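Local coordinates for protein cytosol aminopeptidase (Staphylococcus aureus subsp. aureus, PDB 3KZW) that probably acts as a metal-dependent aminopeptidase of the leucyl aminopeptidase family, cleaving amino-terminal residues from peptides in the cytosol, at residues M209-L214 / T302-M307; Y287-Y292 / E337-E342; S293-N298 / N363-G368. One frame throughout, in Å; residues are numbered along the deposited sequence.

Contact 1: M209-L214 / T302-M307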
loop_
_atom_site.group_PDB
_atom_site.type_symbol
_atom_site.label_atom_id
_atom_site.label_comp_id
_atom_site.label_asym_id
_atom_site.label_seq_id
_atom_site.Cartn_x
_atom_site.Cartn_y
_atom_site.Cartn_z
ATOM N N MET A 209 -18.614 -11.091 24.658
ATOM C CA MET A 209 -18.112 -10.326 25.793
ATOM C C MET A 209 -16.971 -9.399 25.372
ATOM O O MET A 209 -16.064 -9.833 24.659
ATOM C CB MET A 209 -17.621 -11.282 26.878
ATOM C CG MET A 209 -17.828 -10.774 28.287
ATOM S SD MET A 209 -19.513 -11.055 28.856
ATOM C CE MET A 209 -19.411 -12.805 29.293
ATOM N N PRO A 210 -17.020 -8.117 25.800
ATOM C CA PRO A 210 -15.959 -7.153 25.493
ATOM C C PRO A 210 -14.624 -7.575 26.103
ATOM O O PRO A 210 -14.604 -8.083 27.226
ATOM C CB PRO A 210 -16.447 -5.861 26.156
ATOM C CG PRO A 210 -17.895 -6.044 26.366
ATOM C CD PRO A 210 -18.098 -7.503 26.594
ATOM N N PRO A 211 -13.513 -7.368 25.369
ATOM C CA PRO A 211 -12.184 -7.813 25.804
ATOM C C PRO A 211 -11.667 -7.115 27.066
ATOM O O PRO A 211 -10.821 -7.667 27.766
ATOM C CB PRO A 211 -11.290 -7.481 24.607
ATOM C CG PRO A 211 -12.005 -6.416 23.878
ATOM C CD PRO A 211 -13.462 -6.703 24.055
ATOM N N ASN A 212 -12.166 -5.918 27.354
ATOM C CA ASN A 212 -11.810 -5.237 28.594
ATOM C C ASN A 212 -12.579 -5.779 29.803
ATOM O O ASN A 212 -12.243 -5.472 30.948
ATOM C CB ASN A 212 -11.966 -3.712 28.464
ATOM C CG ASN A 212 -13.392 -3.284 28.172
ATOM O OD1 ASN A 212 -14.054 -3.827 27.290
ATOM N ND2 ASN A 212 -13.864 -2.290 28.905
ATOM N N VAL A 213 -13.603 -6.590 29.535
ATOM C CA VAL A 213 -14.372 -7.267 30.579
ATOM C C VAL A 213 -13.923 -8.729 30.706
ATOM O O VAL A 213 -13.604 -9.189 31.805
ATOM C CB VAL A 213 -15.901 -7.189 30.318
ATOM C CG1 VAL A 213 -16.676 -7.941 31.393
ATOM C CG2 VAL A 213 -16.362 -5.739 30.255
ATOM N N LEU A 214 -13.896 -9.447 29.582
ATOM C CA LEU A 214 -13.454 -10.842 29.570
ATOM C C LEU A 214 -11.952 -10.961 29.295
ATOM O O LEU A 214 -11.512 -11.010 28.143
ATOM C CB LEU A 214 -14.263 -11.685 28.573
ATOM C CG LEU A 214 -14.114 -13.205 28.714
ATOM C CD1 LEU A 214 -15.029 -13.751 29.801
ATOM C CD2 LEU A 214 -14.387 -13.904 27.396
ATOM N N THR A 302 -13.275 -6.687 15.634
ATOM C CA THR A 302 -13.838 -8.009 15.957
ATOM C C THR A 302 -12.807 -9.053 16.425
ATOM O O THR A 302 -13.017 -10.256 16.256
ATOM C CB THR A 302 -14.719 -8.588 14.803
ATOM O OG1 THR A 302 -13.896 -8.922 13.677
ATOM C CG2 THR A 302 -15.799 -7.595 14.378
ATOM N N MET A 303 -11.707 -8.593 17.023
ATOM C CA MET A 303 -10.667 -9.502 17.521
ATOM C C MET A 303 -10.919 -10.040 18.931
ATOM O O MET A 303 -10.101 -10.791 19.471
ATOM C CB MET A 303 -9.267 -8.883 17.407
ATOM C CG MET A 303 -8.688 -8.960 15.998
ATOM S SD MET A 303 -8.636 -10.652 15.373
ATOM C CE MET A 303 -9.054 -10.419 13.646
ATOM N N LYS A 304 -12.054 -9.662 19.518
ATOM C CA LYS A 304 -12.526 -10.279 20.758
ATOM C C LYS A 304 -13.016 -11.702 20.474
ATOM O O LYS A 304 -13.170 -12.514 21.392
ATOM C CB LYS A 304 -13.634 -9.436 21.401
ATOM C CG LYS A 304 -14.926 -9.345 20.596
ATOM C CD LYS A 304 -16.010 -8.621 21.371
ATOM C CE LYS A 304 -17.275 -8.492 20.542
ATOM N NZ LYS A 304 -18.319 -7.704 21.242
ATOM N N PHE A 305 -13.251 -11.989 19.192
ATOM C CA PHE A 305 -13.710 -13.302 18.737
ATOM C C PHE A 305 -12.558 -14.285 18.510
ATOM O O PHE A 305 -12.752 -15.366 17.953
ATOM C CB PHE A 305 -14.539 -13.167 17.454
ATOM C CG PHE A 305 -15.797 -12.356 17.611
ATOM C CD1 PHE A 305 -16.665 -12.578 18.678
ATOM C CD2 PHE A 305 -16.131 -11.387 16.670
ATOM C CE1 PHE A 305 -17.835 -11.830 18.815
ATOM C CE2 PHE A 305 -17.301 -10.637 16.796
ATOM C CZ PHE A 305 -18.153 -10.861 17.872
ATOM N N ASP A 306 -11.358 -13.913 18.946
ATOM C CA ASP A 306 -10.189 -14.769 18.770
ATOM C C ASP A 306 -10.119 -15.875 19.825
ATOM O O ASP A 306 -9.164 -16.659 19.846
ATOM C CB ASP A 306 -8.900 -13.940 18.765
ATOM C CG ASP A 306 -7.878 -14.467 17.771
ATOM O OD1 ASP A 306 -8.290 -14.843 16.647
ATOM O OD2 ASP A 306 -6.668 -14.503 18.103
ATOM N N MET A 307 -11.125 -15.926 20.698
ATOM C CA MET A 307 -11.235 -16.982 21.705
ATOM C C MET A 307 -12.465 -17.868 21.490
ATOM O O MET A 307 -12.833 -18.647 22.373
ATOM C CB MET A 307 -11.206 -16.405 23.130
ATOM C CG MET A 307 -12.033 -15.141 23.350
ATOM S SD MET A 307 -13.815 -15.354 23.169
ATOM C CE MET A 307 -14.202 -16.424 24.557
HETATM O O HOH W 1 -14.588 -11.956 23.883
#

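Contact 2: Y287-Y292 / E337-E342. With PO4 (phosphate ion), chain T.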
loop_
_atom_site.group_PDB
_atom_site.type_symbol
_atom_site.label_atom_id
_atom_site.label_comp_id
_atom_site.label_asym_id
_atom_site.label_seq_id
_atom_site.Cartn_x
_atom_site.Cartn_y
_atom_site.Cartn_z
ATOM N N TYR A 287 -7.976 -11.369 23.447
ATOM C CA TYR A 287 -7.784 -10.301 22.469
ATOM C C TYR A 287 -6.453 -10.426 21.744
ATOM O O TYR A 287 -5.418 -10.674 22.363
ATOM C CB TYR A 287 -7.894 -8.920 23.109
ATOM C CG TYR A 287 -8.085 -7.824 22.085
ATOM C CD1 TYR A 287 -9.347 -7.546 21.567
ATOM C CD2 TYR A 287 -7.003 -7.084 21.618
ATOM C CE1 TYR A 287 -9.525 -6.554 20.623
ATOM C CE2 TYR A 287 -7.172 -6.086 20.676
ATOM C CZ TYR A 287 -8.435 -5.826 20.182
ATOM O OH TYR A 287 -8.610 -4.834 19.245
ATOM N N ASP A 288 -6.494 -10.237 20.429
ATOM C CA ASP A 288 -5.308 -10.332 19.587
ATOM C C ASP A 288 -5.060 -9.008 18.866
ATOM O O ASP A 288 -5.784 -8.653 17.931
ATOM C CB ASP A 288 -5.473 -11.480 18.579
ATOM C CG ASP A 288 -4.204 -11.762 17.778
ATOM O OD1 ASP A 288 -3.114 -11.300 18.183
ATOM O OD2 ASP A 288 -4.302 -12.461 16.741
ATOM N N SER A 289 -4.042 -8.277 19.318
ATOM C CA SER A 289 -3.601 -7.060 18.635
ATOM C C SER A 289 -2.563 -7.383 17.564
ATOM O O SER A 289 -2.273 -6.560 16.692
ATOM C CB SER A 289 -3.018 -6.063 19.633
ATOM O OG SER A 289 -1.801 -6.529 20.181
ATOM N N GLY A 290 -2.011 -8.591 17.644
ATOM C CA GLY A 290 -0.975 -9.038 16.728
ATOM C C GLY A 290 0.404 -8.949 17.345
ATOM O O GLY A 290 1.370 -9.478 16.796
ATOM N N GLY A 291 0.493 -8.289 18.498
ATOM C CA GLY A 291 1.774 -8.028 19.147
ATOM C C GLY A 291 2.567 -7.015 18.346
ATOM O O GLY A 291 1.987 -6.152 17.687
ATOM N N TYR A 292 3.892 -7.122 18.387
ATOM C CA TYR A 292 4.753 -6.219 17.622
ATOM C C TYR A 292 4.568 -6.360 16.113
ATOM O O TYR A 292 4.841 -5.423 15.362
ATOM C CB TYR A 292 6.223 -6.370 18.031
ATOM C CG TYR A 292 6.608 -5.480 19.193
ATOM C CD1 TYR A 292 6.934 -4.138 18.990
ATOM C CD2 TYR A 292 6.636 -5.974 20.496
ATOM C CE1 TYR A 292 7.285 -3.310 20.054
ATOM C CE2 TYR A 292 6.987 -5.153 21.567
ATOM C CZ TYR A 292 7.310 -3.823 21.338
ATOM O OH TYR A 292 7.657 -3.007 22.392
ATOM N N GLU A 337 -3.754 -12.860 26.336
ATOM C CA GLU A 337 -4.070 -11.622 25.631
ATOM C C GLU A 337 -2.810 -11.129 24.917
ATOM O O GLU A 337 -1.809 -10.813 25.561
ATOM C CB GLU A 337 -4.595 -10.572 26.615
ATOM C CG GLU A 337 -5.425 -9.465 25.986
ATOM C CD GLU A 337 -5.871 -8.412 26.994
ATOM O OE1 GLU A 337 -7.093 -8.280 27.221
ATOM O OE2 GLU A 337 -5.003 -7.714 27.560
ATOM N N ASN A 338 -2.863 -11.082 23.587
ATOM C CA ASN A 338 -1.705 -10.717 22.765
ATOM C C ASN A 338 -1.539 -9.204 22.638
ATOM O O ASN A 338 -2.172 -8.576 21.791
ATOM C CB ASN A 338 -1.814 -11.369 21.377
ATOM C CG ASN A 338 -0.494 -11.369 20.612
ATOM O OD1 ASN A 338 0.561 -11.045 21.153
ATOM N ND2 ASN A 338 -0.556 -11.744 19.343
ATOM N N MET A 339 -0.675 -8.632 23.477
ATOM C CA MET A 339 -0.537 -7.176 23.606
ATOM C C MET A 339 0.902 -6.689 23.413
ATOM O O MET A 339 1.844 -7.483 23.433
ATOM C CB MET A 339 -1.050 -6.718 24.974
ATOM C CG MET A 339 -2.531 -6.966 25.237
ATOM S SD MET A 339 -3.611 -5.629 24.694
ATOM C CE MET A 339 -3.946 -6.125 23.014
ATOM N N ILE A 340 1.058 -5.378 23.231
ATOM C CA ILE A 340 2.369 -4.743 23.084
ATOM C C ILE A 340 2.749 -4.009 24.369
ATOM O O ILE A 340 1.957 -3.223 24.897
ATOM C CB ILE A 340 2.387 -3.720 21.913
ATOM C CG1 ILE A 340 2.012 -4.386 20.590
ATOM C CG2 ILE A 340 3.755 -3.043 21.796
ATOM C CD1 ILE A 340 1.689 -3.410 19.479
ATOM N N ASN A 341 3.956 -4.271 24.865
ATOM C CA ASN A 341 4.533 -3.492 25.964
ATOM C C ASN A 341 6.063 -3.563 25.976
ATOM O O ASN A 341 6.671 -4.083 25.039
ATOM C CB ASN A 341 3.918 -3.881 27.324
ATOM C CG ASN A 341 4.567 -5.109 27.949
ATOM O OD1 ASN A 341 5.115 -5.970 27.261
ATOM N ND2 ASN A 341 4.500 -5.191 29.270
ATOM N N GLU A 342 6.672 -3.043 27.042
ATOM C CA GLU A 342 8.131 -2.970 27.180
ATOM C C GLU A 342 8.852 -4.321 27.113
ATOM O O GLU A 342 10.052 -4.366 26.837
ATOM C CB GLU A 342 8.515 -2.241 28.477
ATOM C CG GLU A 342 8.117 -2.962 29.764
ATOM C CD GLU A 342 8.550 -2.225 31.020
ATOM O OE1 GLU A 342 8.723 -2.889 32.064
ATOM O OE2 GLU A 342 8.721 -0.988 30.972
HETATM P P PO4 T . 4.255 -0.857 29.874
HETATM O O1 PO4 T . 2.959 -1.580 29.633
HETATM O O2 PO4 T . 4.612 -0.921 31.338
HETATM O O3 PO4 T . 5.332 -1.508 29.050
HETATM O O4 PO4 T . 4.113 0.575 29.437
#

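Contact 3: S293-N298 / N363-G368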
loop_
_atom_site.group_PDB
_atom_site.type_symbol
_atom_site.label_atom_id
_atom_site.label_comp_id
_atom_site.label_asym_id
_atom_site.label_seq_id
_atom_site.Cartn_x
_atom_site.Cartn_y
_atom_site.Cartn_z
ATOM N N SER A 293 4.095 -7.524 15.674
ATOM C CA SER A 293 3.605 -7.691 14.309
ATOM C C SER A 293 2.150 -7.204 14.265
ATOM O O SER A 293 1.212 -7.983 14.048
ATOM C CB SER A 293 3.722 -9.148 13.869
ATOM O OG SER A 293 5.042 -9.628 14.050
ATOM N N ILE A 294 1.993 -5.899 14.474
ATOM C CA ILE A 294 0.701 -5.257 14.708
ATOM C C ILE A 294 -0.263 -5.368 13.518
ATOM O O ILE A 294 0.154 -5.315 12.357
ATOM C CB ILE A 294 0.902 -3.770 15.157
ATOM C CG1 ILE A 294 -0.399 -3.172 15.708
ATOM C CG2 ILE A 294 1.515 -2.919 14.030
ATOM C CD1 ILE A 294 -0.211 -1.927 16.547
ATOM N N LYS A 295 -1.547 -5.541 13.828
ATOM C CA LYS A 295 -2.607 -5.585 12.823
ATOM C C LYS A 295 -2.946 -4.185 12.311
ATOM O O LYS A 295 -2.649 -3.184 12.967
ATOM C CB LYS A 295 -3.863 -6.225 13.413
ATOM C CG LYS A 295 -3.776 -7.719 13.624
ATOM C CD LYS A 295 -4.835 -8.171 14.612
ATOM C CE LYS A 295 -5.361 -9.560 14.276
ATOM N NZ LYS A 295 -4.372 -10.635 14.514
ATOM N N THR A 296 -3.574 -4.124 11.136
ATOM C CA THR A 296 -4.074 -2.861 10.586
ATOM C C THR A 296 -5.342 -2.424 11.333
ATOM O O THR A 296 -5.860 -3.165 12.174
ATOM C CB THR A 296 -4.361 -2.965 9.065
ATOM O OG1 THR A 296 -5.360 -3.965 8.825
ATOM C CG2 THR A 296 -3.090 -3.313 8.290
ATOM N N LYS A 297 -5.833 -1.222 11.027
ATOM C CA LYS A 297 -7.044 -0.682 11.658
ATOM C C LYS A 297 -8.227 -1.645 11.526
ATOM O O LYS A 297 -8.805 -2.064 12.536
ATOM C CB LYS A 297 -7.395 0.697 11.078
ATOM C CG LYS A 297 -6.536 1.857 11.602
ATOM C CD LYS A 297 -6.929 3.180 10.948
ATOM C CE LYS A 297 -6.522 4.383 11.796
ATOM N NZ LYS A 297 -5.046 4.639 11.834
ATOM N N ASN A 298 -8.563 -2.013 10.289
ATOM C CA ASN A 298 -9.648 -2.966 10.019
ATOM C C ASN A 298 -9.335 -4.385 10.504
ATOM O O ASN A 298 -10.246 -5.185 10.733
ATOM C CB ASN A 298 -9.991 -2.987 8.523
ATOM C CG ASN A 298 -10.357 -1.608 7.978
ATOM O OD1 ASN A 298 -10.782 -0.720 8.721
ATOM N ND2 ASN A 298 -10.192 -1.427 6.670
ATOM N N ASN A 363 6.878 -14.182 13.675
ATOM C CA ASN A 363 5.654 -13.409 13.502
ATOM C C ASN A 363 4.801 -13.543 14.760
ATOM O O ASN A 363 4.307 -14.629 15.072
ATOM C CB ASN A 363 4.901 -13.905 12.260
ATOM C CG ASN A 363 3.640 -13.099 11.952
ATOM O OD1 ASN A 363 3.269 -12.171 12.670
ATOM N ND2 ASN A 363 2.974 -13.465 10.865
ATOM N N THR A 364 4.641 -12.438 15.483
ATOM C CA THR A 364 3.893 -12.443 16.744
ATOM C C THR A 364 2.378 -12.525 16.537
ATOM O O THR A 364 1.630 -12.772 17.485
ATOM C CB THR A 364 4.237 -11.221 17.635
ATOM O OG1 THR A 364 3.927 -10.011 16.936
ATOM C CG2 THR A 364 5.715 -11.226 18.022
ATOM N N ASP A 365 1.933 -12.322 15.300
ATOM C CA ASP A 365 0.521 -12.458 14.953
ATOM C C ASP A 365 0.156 -13.926 14.701
ATOM O O ASP A 365 -1.022 -14.274 14.575
ATOM C CB ASP A 365 0.172 -11.582 13.744
ATOM C CG ASP A 365 -1.328 -11.342 13.598
ATOM O OD1 ASP A 365 -2.097 -11.688 14.526
ATOM O OD2 ASP A 365 -1.739 -10.802 12.547
ATOM N N ALA A 366 1.173 -14.779 14.631
ATOM C CA ALA A 366 0.977 -16.222 14.608
ATOM C C ALA A 366 1.024 -16.764 16.040
ATOM O O ALA A 366 1.775 -17.696 16.346
ATOM C CB ALA A 366 2.028 -16.886 13.734
ATOM N N GLU A 367 0.211 -16.165 16.910
ATOM C CA GLU A 367 0.214 -16.470 18.342
ATOM C C GLU A 367 -0.611 -17.715 18.685
ATOM O O GLU A 367 -0.334 -18.398 19.675
ATOM C CB GLU A 367 -0.262 -15.252 19.156
ATOM C CG GLU A 367 -1.786 -15.073 19.299
ATOM C CD GLU A 367 -2.511 -14.740 17.991
ATOM O OE1 GLU A 367 -1.932 -14.066 17.111
ATOM O OE2 GLU A 367 -3.688 -15.141 17.854
ATOM N N GLY A 368 -1.613 -18.002 17.856
ATOM C CA GLY A 368 -2.546 -19.094 18.106
ATOM C C GLY A 368 -1.878 -20.450 18.136
ATOM O O GLY A 368 -2.090 -21.231 19.063
#

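Contact 1: M209-L214 / T302-M307
Pro211 and Lys304 bring the two backbones closest, their CA atoms 5.6 Å apart, where two loops of the catalytic domain meet. Residues 209-214 link helix 188-208 to helix 216-226 through a tight turn in which Pro210 O accepts from both Val213 N and Leu214 N. Residues 302-307 lead into helix 308-322, with Met307 at its N-cap position, and carry Asp306, which is salt-bridged to Lys283 and placed consistently with a ligand of the family's two-metal site. A water donates toward Met209 O (2.7 Å) and Lys304 O (2.9 Å), though other acceptors nearby compete for its protons.

Lys304 carries most of the contact. With chi1 at 66°, CG is tucked over its own backbone, and the rest of the chain runs out extended. Lys304 CB meets Pro211 CD at 3.8 Å, Lys304 CD passes Met209 O at 3.5 Å, and Lys304 NZ ends on Asn208 O, where helix 188-208 finishes. The same aliphatic chain places CG over the centre of the Phe305 ring, while Asp348 of the second subunit accepts from Lys304 N. Separately, Leu214 and Met307, both touching Phe206 and Phe219, cross at about a right angle, with Leu214 CD2 3.8 Å from Met307 CE.

Contact 2: Y287-Y292 / E337-E342
Tyr292 lays one face of its ring over Ile340, whose CG2 makes a CH-pi contact 3.9 Å from the ring centroid, 20° off the normal and offset toward the rim. This apolar overlap follows a short parallel beta pairing, strand 287-288 beside the end of strand 328-338 in the main sheet of the catalytic domain, after which both chains run on as loops toward the subunit interface. Reaching past Ile340, Tyr292 OH donates to Asn341 O at 3.0 Å, approaching from above the carbonyl plane, and the same OH receives Ile340 N of the third subunit.

Asn338 holds the pairing itself. Asn338 N donates to Tyr287 O at 2.9 Å, and Asn338 O accepts from Ser289 N, in the carbonyl plane, and from Ser289 OG at 2.6 Å. The carboxylate of Asp288 and the amide of Asn338 lie side by side, pointing the same way with planes 17° apart; Asn338 ND2 donates a hydrogen bond to Asp288 OD1 at 2.8 Å, on its syn side but tilted out of the carboxylate plane, and is also bonded to Thr364 O. The amide is thus fixed in its rotation by two acceptors.

Farther along, Glu342 N donates to O3 of a phosphate, probably from the crystallisation liquor, which also binds Glu342 N of the second and third subunits, consistent with a threefold axis. On the face of the sheet carrying Tyr287 and Glu337, Tyr287 CB packs on Glu337 CG. Met339 starts away from residues 287-292, but bends at chi2 (-88°) and again at the thioether carry Met339 CE to the Tyr287 ring edge, 3.5 Å from Tyr287 CD2.

Contact 3: S293-N298 / N363-G368
Lys295 and Asp365 form the salt bridge of this contact, with Lys295 NZ 2.5 Å from Asp365 OD1 and the two side chains crossing at about a right angle. Asp365 belongs to the sequence Asn-Thr-Asp-Ala-Glu-Gly, the start of the signature of the M17 leucyl aminopeptidases, which in relatives supplies carboxylates to a two-metal centre. Lys295 reaches it by bending at the far end of its chain (chi4 70°), and the same NZ is also salt-bridged to Asp288 OD2, joining both carboxylates.

Nearer the start of residues 293-298, Ser293 and Thr364 exchange bonds. Ser293 N donates to Thr364 OG1 at 2.8 Å, and Thr364 N donates back to Ser293 OG at 3.2 Å, each hydroxyl accepting from the other residue's backbone. Thr364 OG1 is also bonded to Gly290 O, which ties the signature to Gly290, just ahead of Ser293 in the chain.

A type I turn from Asn363 to Ala366 presents these groups. Within it Asn363 OD1 takes Asp365 N at 3.0 Å, an Asx turn whose donor stands above the carbonyl plane, while Asn363 O accepts from Ala366 N. Asn454 ND2 is bonded to both Asn363 O and Ala366 O.

Packing here is slight and centres on Ser293: Ser293 O lies 3.8 Å from Asp365 CB, and Ser293 CB rests 3.3 Å from Asn363 OD1.

Overall arrangement
All three contacts are buried in the catalytic domain and border the second subunit, with their segments interleaved along the chain. Contact 1, nearest the centre of the chain, joins two helix-linking loops largely by apolar touches. Contact 2 closes the end of the main sheet with backbone and side-chain hydrogen bonds before reaching the trimeric interface, and contact 3, centred 8 Å from it, relies on charge and hydroxyl groups. They converge on a cluster of acids: Asp306 of contact 1, Asp288 of contact 2, and Asp365 and Glu367 of contact 3. Lys283 and Lys295 lie against this cluster, whose composition resembles the two-metal site of related aminopeptidases.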